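Local coordinates for protein alpha-glucosidase ([Eubacterium] rectale, PDB 6PNR) that probably hydrolyses alpha-linked sulfoquinovosides as a family 31 glycoside hydrolase, and binds a sulfonated aza-sugar inhibitor in its pocket, at residues G141-T146 against T464-L469; Y167-F172 against G443-Q448; H570-P575 against Y593-D598. All coordinates share one frame; numbering follows the deposited sequence.

Interaction 1: residues G141-T146 against T464-L469; sequences GRDKTT and TIHDGL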
# COMPACT_ATOMS: atom_id res chain seq x y z
N GLY A 141 7.27 12.63 6.00
CA GLY A 141 6.09 12.29 6.77
C GLY A 141 6.15 10.87 7.30
O GLY A 141 6.07 10.66 8.52
N ARG A 142 6.26 9.89 6.39
CA ARG A 142 6.55 8.50 6.75
C ARG A 142 5.42 7.88 7.58
O ARG A 142 5.64 6.91 8.32
CB ARG A 142 7.88 8.38 7.49
CG ARG A 142 9.07 8.98 6.76
CD ARG A 142 10.39 8.90 7.59
NE ARG A 142 10.93 7.54 7.59
CZ ARG A 142 10.83 6.70 8.61
NH1 ARG A 142 10.22 7.10 9.71
NH2 ARG A 142 11.33 5.48 8.53
N ASP A 143 4.22 8.44 7.45
CA ASP A 143 3.08 8.02 8.28
C ASP A 143 1.82 8.22 7.44
O ASP A 143 1.37 9.35 7.25
CB ASP A 143 3.05 8.83 9.57
CG ASP A 143 1.83 8.53 10.46
OD1 ASP A 143 0.85 7.90 10.01
OD2 ASP A 143 1.84 8.97 11.62
N LYS A 144 1.24 7.11 6.96
CA LYS A 144 0.14 7.19 6.01
C LYS A 144 -1.08 7.94 6.55
O LYS A 144 -1.94 8.32 5.75
CB LYS A 144 -0.29 5.78 5.57
CG LYS A 144 -0.89 4.94 6.71
CD LYS A 144 -1.45 3.60 6.22
CE LYS A 144 -0.37 2.72 5.60
NZ LYS A 144 0.71 2.32 6.57
N THR A 145 -1.16 8.18 7.86
CA THR A 145 -2.29 8.93 8.42
C THR A 145 -2.10 10.45 8.40
O THR A 145 -3.03 11.17 8.78
CB THR A 145 -2.58 8.50 9.87
OG1 THR A 145 -1.57 9.00 10.75
CG2 THR A 145 -2.68 6.97 9.99
N THR A 146 -0.98 10.98 7.95
CA THR A 146 -0.82 12.43 7.99
C THR A 146 -0.98 13.06 6.61
O THR A 146 -0.63 12.48 5.58
CB THR A 146 0.54 12.85 8.56
OG1 THR A 146 1.57 12.57 7.60
CG2 THR A 146 0.84 12.11 9.86
N THR A 464 6.33 15.46 14.80
CA THR A 464 5.66 14.19 14.56
C THR A 464 6.57 13.04 14.96
O THR A 464 7.80 13.18 15.09
CB THR A 464 5.25 14.03 13.09
OG1 THR A 464 6.42 14.01 12.25
CG2 THR A 464 4.31 15.15 12.66
N ILE A 465 5.95 11.88 15.18
CA ILE A 465 6.70 10.72 15.66
C ILE A 465 7.58 10.15 14.55
O ILE A 465 8.76 9.86 14.76
CB ILE A 465 5.74 9.64 16.20
CG1 ILE A 465 5.15 10.05 17.56
CG2 ILE A 465 6.46 8.30 16.32
CD1 ILE A 465 6.21 10.33 18.61
N HIS A 466 7.01 9.97 13.37
CA HIS A 466 7.70 9.25 12.31
C HIS A 466 8.56 10.14 11.42
O HIS A 466 9.37 9.60 10.66
CB HIS A 466 6.69 8.49 11.45
CG HIS A 466 6.02 7.37 12.19
ND1 HIS A 466 6.69 6.23 12.57
CD2 HIS A 466 4.75 7.23 12.64
CE1 HIS A 466 5.85 5.42 13.21
NE2 HIS A 466 4.67 6.01 13.27
N ASP A 467 8.45 11.48 11.51
CA ASP A 467 9.39 12.28 10.73
C ASP A 467 9.81 13.59 11.40
O ASP A 467 10.35 14.47 10.72
CB ASP A 467 8.83 12.60 9.33
CG ASP A 467 9.92 12.90 8.32
OD1 ASP A 467 11.09 12.48 8.55
OD2 ASP A 467 9.62 13.55 7.29
N GLY A 468 9.60 13.75 12.71
CA GLY A 468 10.02 14.96 13.38
C GLY A 468 11.13 14.71 14.38
O GLY A 468 11.91 13.76 14.24
N LEU A 469 11.17 15.55 15.43
CA LEU A 469 12.26 15.55 16.38
C LEU A 469 12.49 14.17 16.99
O LEU A 469 13.63 13.71 17.10
CB LEU A 469 11.98 16.60 17.47
CG LEU A 469 13.04 17.03 18.51
CD1 LEU A 469 12.67 18.41 19.05
CD2 LEU A 469 13.18 16.04 19.66
O HOH W 1 4.13 10.47 12.37

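Interaction 2: residues Y167-F172 against G443-Q448; sequences YPQPTF and GGAGSQ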
# COMPACT_ATOMS: atom_id res chain seq x y z
N TYR A 167 20.14 4.80 5.46
CA TYR A 167 21.22 3.95 5.95
C TYR A 167 20.61 2.67 6.51
O TYR A 167 20.44 2.52 7.73
CB TYR A 167 22.05 4.69 7.01
CG TYR A 167 23.18 3.90 7.65
CD1 TYR A 167 23.51 2.63 7.22
CD2 TYR A 167 23.92 4.44 8.68
CE1 TYR A 167 24.53 1.91 7.82
CE2 TYR A 167 24.95 3.72 9.29
CZ TYR A 167 25.24 2.46 8.85
OH TYR A 167 26.25 1.72 9.42
N PRO A 168 20.26 1.72 5.65
CA PRO A 168 19.90 0.39 6.13
C PRO A 168 21.15 -0.48 6.21
O PRO A 168 22.19 -0.17 5.63
CB PRO A 168 18.93 -0.13 5.04
CG PRO A 168 19.41 0.54 3.76
CD PRO A 168 20.19 1.81 4.17
N GLN A 169 21.03 -1.59 6.96
CA GLN A 169 22.16 -2.50 6.98
C GLN A 169 21.64 -3.90 7.27
O GLN A 169 20.76 -4.05 8.13
CB GLN A 169 23.22 -2.10 8.02
CG GLN A 169 24.58 -2.75 7.80
CD GLN A 169 25.64 -2.28 8.77
OE1 GLN A 169 25.99 -1.10 8.82
NE2 GLN A 169 26.17 -3.22 9.57
N PRO A 170 22.15 -4.93 6.59
CA PRO A 170 21.69 -6.29 6.85
C PRO A 170 22.40 -6.90 8.07
O PRO A 170 23.13 -7.89 7.96
CB PRO A 170 22.05 -7.01 5.54
CG PRO A 170 23.36 -6.34 5.14
CD PRO A 170 23.13 -4.88 5.48
N THR A 171 22.16 -6.29 9.23
CA THR A 171 22.84 -6.61 10.48
C THR A 171 21.86 -6.33 11.61
O THR A 171 21.22 -5.27 11.62
CB THR A 171 24.09 -5.73 10.65
OG1 THR A 171 24.78 -5.63 9.40
CG2 THR A 171 25.02 -6.30 11.73
N PHE A 172 21.72 -7.25 12.56
CA PHE A 172 20.92 -6.97 13.73
C PHE A 172 21.58 -7.54 14.98
O PHE A 172 22.45 -8.41 14.91
CB PHE A 172 19.47 -7.49 13.59
CG PHE A 172 19.35 -9.00 13.66
CD1 PHE A 172 19.45 -9.77 12.52
CD2 PHE A 172 19.12 -9.63 14.87
CE1 PHE A 172 19.34 -11.16 12.58
CE2 PHE A 172 19.00 -11.00 14.94
CZ PHE A 172 19.10 -11.77 13.80
N GLY A 443 24.52 5.40 4.34
CA GLY A 443 25.59 4.50 4.76
C GLY A 443 25.26 3.05 4.47
O GLY A 443 24.21 2.73 3.90
N GLY A 444 26.18 2.20 4.88
CA GLY A 444 26.08 0.77 4.69
C GLY A 444 27.13 0.10 5.54
O GLY A 444 27.83 0.77 6.32
N ALA A 445 27.25 -1.22 5.41
CA ALA A 445 28.28 -1.93 6.15
C ALA A 445 29.66 -1.41 5.74
O ALA A 445 30.00 -1.42 4.55
CB ALA A 445 28.17 -3.44 5.90
N GLY A 446 30.43 -0.93 6.71
CA GLY A 446 31.69 -0.25 6.46
C GLY A 446 31.65 1.23 6.76
O GLY A 446 32.72 1.84 6.94
N SER A 447 30.46 1.82 6.84
CA SER A 447 30.37 3.22 7.26
C SER A 447 30.97 3.43 8.64
O SER A 447 31.36 4.55 8.97
CB SER A 447 28.92 3.70 7.26
OG SER A 447 28.46 3.79 5.93
N GLN A 448 31.04 2.37 9.45
CA GLN A 448 31.64 2.46 10.77
C GLN A 448 33.08 2.92 10.70
O GLN A 448 33.55 3.63 11.60
CB GLN A 448 31.56 1.09 11.48
CG GLN A 448 30.12 0.60 11.82
CD GLN A 448 29.39 -0.01 10.63
OE1 GLN A 448 29.90 -0.02 9.51
NE2 GLN A 448 28.19 -0.52 10.87

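Interaction 3: residues H570-P575 against Y593-D598; sequences HPVQRP and YLFGRD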
# COMPACT_ATOMS: atom_id res chain seq x y z
N HIS A 570 31.75 1.94 21.90
CA HIS A 570 30.59 2.29 22.72
C HIS A 570 30.04 3.61 22.20
O HIS A 570 30.73 4.63 22.30
CB HIS A 570 30.95 2.44 24.19
CG HIS A 570 31.70 1.28 24.76
ND1 HIS A 570 32.52 1.39 25.87
CD2 HIS A 570 31.75 -0.02 24.38
CE1 HIS A 570 33.06 0.21 26.14
NE2 HIS A 570 32.60 -0.67 25.25
N PRO A 571 28.82 3.64 21.67
CA PRO A 571 28.31 4.88 21.06
C PRO A 571 28.10 5.97 22.09
O PRO A 571 27.90 5.72 23.28
CB PRO A 571 26.97 4.44 20.43
CG PRO A 571 26.53 3.24 21.25
CD PRO A 571 27.83 2.55 21.67
N VAL A 572 28.15 7.22 21.62
CA VAL A 572 27.90 8.35 22.52
C VAL A 572 26.47 8.30 23.06
O VAL A 572 26.24 8.52 24.26
CB VAL A 572 28.20 9.68 21.81
CG1 VAL A 572 27.82 10.84 22.71
CG2 VAL A 572 29.67 9.75 21.42
N GLN A 573 25.50 8.01 22.20
CA GLN A 573 24.10 7.91 22.60
C GLN A 573 23.76 6.43 22.66
O GLN A 573 23.75 5.75 21.63
CB GLN A 573 23.18 8.65 21.61
CG GLN A 573 23.48 10.15 21.54
CD GLN A 573 22.58 10.88 20.55
OE1 GLN A 573 23.05 11.37 19.52
NE2 GLN A 573 21.30 10.98 20.87
N ARG A 574 23.47 5.93 23.87
CA ARG A 574 23.35 4.52 24.20
C ARG A 574 21.94 4.18 24.64
O ARG A 574 21.28 4.98 25.31
CB ARG A 574 24.32 4.13 25.33
CG ARG A 574 25.71 4.66 25.09
CD ARG A 574 26.65 4.43 26.26
NE ARG A 574 27.94 5.08 25.97
CZ ARG A 574 29.01 5.03 26.77
NH1 ARG A 574 28.96 4.35 27.91
NH2 ARG A 574 30.12 5.66 26.41
N PRO A 575 21.46 2.98 24.32
CA PRO A 575 20.16 2.56 24.83
C PRO A 575 20.25 2.25 26.31
O PRO A 575 21.31 1.90 26.84
CB PRO A 575 19.84 1.31 24.00
CG PRO A 575 21.17 0.76 23.64
CD PRO A 575 22.09 1.95 23.48
N TYR A 593 17.77 8.17 25.99
CA TYR A 593 19.08 7.58 25.77
C TYR A 593 20.02 7.95 26.91
O TYR A 593 19.85 8.98 27.57
CB TYR A 593 19.70 8.02 24.42
CG TYR A 593 19.94 9.52 24.25
CD1 TYR A 593 18.95 10.35 23.72
CD2 TYR A 593 21.16 10.09 24.57
CE1 TYR A 593 19.18 11.72 23.54
CE2 TYR A 593 21.40 11.45 24.41
CZ TYR A 593 20.41 12.26 23.89
OH TYR A 593 20.66 13.61 23.72
N LEU A 594 21.01 7.08 27.15
CA LEU A 594 22.12 7.42 28.04
C LEU A 594 23.16 8.19 27.23
O LEU A 594 23.61 7.71 26.18
CB LEU A 594 22.74 6.16 28.66
CG LEU A 594 21.75 5.25 29.41
CD1 LEU A 594 22.38 3.95 29.93
CD2 LEU A 594 21.09 6.02 30.55
N PHE A 595 23.49 9.40 27.68
CA PHE A 595 24.52 10.23 27.07
C PHE A 595 25.82 9.85 27.78
O PHE A 595 26.17 10.42 28.81
CB PHE A 595 24.17 11.71 27.23
CG PHE A 595 25.16 12.67 26.62
CD1 PHE A 595 25.60 12.51 25.31
CD2 PHE A 595 25.60 13.76 27.34
CE1 PHE A 595 26.49 13.42 24.75
CE2 PHE A 595 26.49 14.68 26.79
CZ PHE A 595 26.93 14.50 25.48
N GLY A 596 26.50 8.85 27.24
CA GLY A 596 27.54 8.17 28.00
C GLY A 596 26.94 7.36 29.14
O GLY A 596 25.74 7.13 29.22
N ARG A 597 27.81 6.92 30.06
CA ARG A 597 27.32 6.16 31.20
C ARG A 597 26.72 7.04 32.28
O ARG A 597 25.96 6.55 33.12
CB ARG A 597 28.44 5.30 31.81
CG ARG A 597 27.92 4.22 32.77
CD ARG A 597 28.95 3.12 33.04
NE ARG A 597 30.09 3.64 33.79
CZ ARG A 597 30.14 3.73 35.12
NH1 ARG A 597 29.10 3.33 35.84
NH2 ARG A 597 31.22 4.20 35.73
N ASP A 598 27.03 8.32 32.29
CA ASP A 598 26.74 9.13 33.46
C ASP A 598 25.51 10.02 33.32
O ASP A 598 25.19 10.74 34.27
CB ASP A 598 27.95 9.98 33.81
CG ASP A 598 29.11 9.15 34.35
OD1 ASP A 598 29.03 7.91 34.31
OD2 ASP A 598 30.10 9.75 34.81

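Interaction 1: residues G141-T146 against T464-L469
Gly141 and Arg142 pass Asp467 and His466 as two irregular loops, with CA atoms 5.2 Å apart for Gly141 and Asp467. Gly141 has a phi of 97°, at which a CB would press on the preceding carbonyl oxygen, so glycine suits the place. Its N-H runs almost straight (178°) to Asp467 OD2, 2.8 Å from Gly141 N, and arrives from above the carboxylate plane. Ser460 holds the same OD2.

Arg142 reaches across with its chain bent at chi3 (76°). CD lies 3.3 Å from His466 O, and NH1 gives a 2.8 Å hydrogen bond to a lone pair of His466 O, which itself lies nearly in the guanidinium plane. An arginine suits this buried spot because other acceptors use its remaining N-H groups: Pro138 O takes NE and Asn164 O takes NH2. Ser122 OG is hydrogen-bonded to both Arg142 NH1 and His466 ND1, so the two side chains share one partner.

Asp143 OD2 sits at the edge of the imidazole, 3.5 Å from His466 CD2, with carboxylate and ring planes perpendicular. A water bonded to Asp143 OD2 and His466 N bridges the segments. OD1 is turned to Thr145, accepting from its N (an Asx turn) and its OG1 on one face of the carboxylate.

The type I turn from Asp143 to Thr146 leads into helix 147-156, with Thr146 as N-cap, and Lys144 O is bonded to Trp150 of the second subunit. The partner loop, which also supplies Trp455 and Asp458 to the ligand pocket, runs on into helix 469-481 of the TIM-barrel domain.

Interaction 2: residues Y167-F172 against G443-Q448
The type II beta turn Gly444-Ser447, which starts helix 447-450 in the TIM-barrel domain, packs with Gly443 against Tyr167 and Gln169 at the beginning of strand 168-174, part of a large antiparallel sheet of the N-terminal region. Gly443 CA lies over one face of the Tyr167 ring, a CH-pi contact with 4.0 Å from CA to the ring centroid. Only glycine fits so closely, since a CB at Gly443 would crowd Tyr167 CD2 and clash with Ser447 OG. The ring is carried here with CG anti to the backbone N (chi1 178°), and its CE1 comes 3.4 Å from Gly444 N.

The polar centre of the contact is the buried Gln169 OE1, gripped by two donors. Tyr167 OH bonds to Gln169 OE1 at 2.9 Å, almost in line with the C=O bond. Gln448 NE2 approaches Gln169 OE1 in the carbonyl plane, on a lone pair, at 3.1 Å; its other acceptor is Met482 O. The two amide planes stand 71° apart. Gln169 NE2, in turn, donates to Thr171 OG1 at 2.8 Å, which fixes which end of the amide is oxygen. A leucine in place of Gln169 would probably leave Tyr167 OH and one N-H of Gln448 without their buried acceptor and take one of its two partners from Thr171 OG1, which also bonds to His181. Phe228 of helix 217-228 packs on Gln169, Ala445 and Gln448.

Within the turn, Ser447 N bonds to Gly444 O, and Gly446 occupies a position whose positive phi (110°) suits glycine. Ser447 OG accepts from Gly444 N at 3.0 Å, and Gln448 OE1 folds back to take the N-H of Gly446, 3.0 Å from its N.

Interaction 3: residues H570-P575 against Y593-D598
Arg574 lies along Leu594 and Gly596, and its side chain runs from the strand at Leu594 out over Gly596 and Arg597 beyond it. CB is 3.7 Å from Leu594 O, and CG passes the same oxygen. The chain then stays extended (chi2 174°), so that CD skirts the carbonyl of Gly596 and NE donates to Pro571 O of its own segment at 2.8 Å. At CZ the flat guanidinium is sandwiched, with Gly596 CA over the centre of one face (3.7 Å from CZ) and His570 CB toward the rim of the other. NH1 lies above Arg597 N and bonds to His579, while NH2 forms a salt bridge with Glu564. This set of partners suits arginine, whose charge is thus probably balanced within the protein.

The backbones form the antiparallel edge of the C-terminal domain's beta sheet: Arg574 and Leu594 are a hydrogen-bonded pair, with Leu594 N 2.8 Å from Arg574 O, and Gln573 and Phe595 a non-hydrogen-bonded one. Just beyond, Gly596 N reaches Val572 O at 3.0 Å; a positive phi of 70° favours glycine there.

On the face bearing Gln573, the amide of that residue is tilted 58° to the Tyr593 ring and sets NE2 over its centre, 3.3 Å above the plane. Tyr593 OH is bonded to Phe516 O, and the ring also meets Ile473 and Leu477 of helix 469-481. Val572 CG1 packs beside Phe595, 3.5 Å from its CE1, and both side chains lie on Leu561 of helix 538-568.

From the N terminus, segment 141-146 comes first and opens interaction 1, and 167-172 soon opens interaction 2. The chain then completes the N-terminal sheets and builds much of the TIM-barrel domain before 443-448 closes interaction 2 and 464-469 closes interaction 1, so the second loop is nested in the first. Both tie N-terminal elements to the barrel: a loop before helix 147-156 in one case, sheet strand 168-174 in the other. Interaction 3 follows in series, closing a short loop of 17 residues inside the C-terminal domain. The three do not touch; centres lie about 20 to 25 Å apart. Helix 469-481, which follows interaction 1, packs on interaction 3.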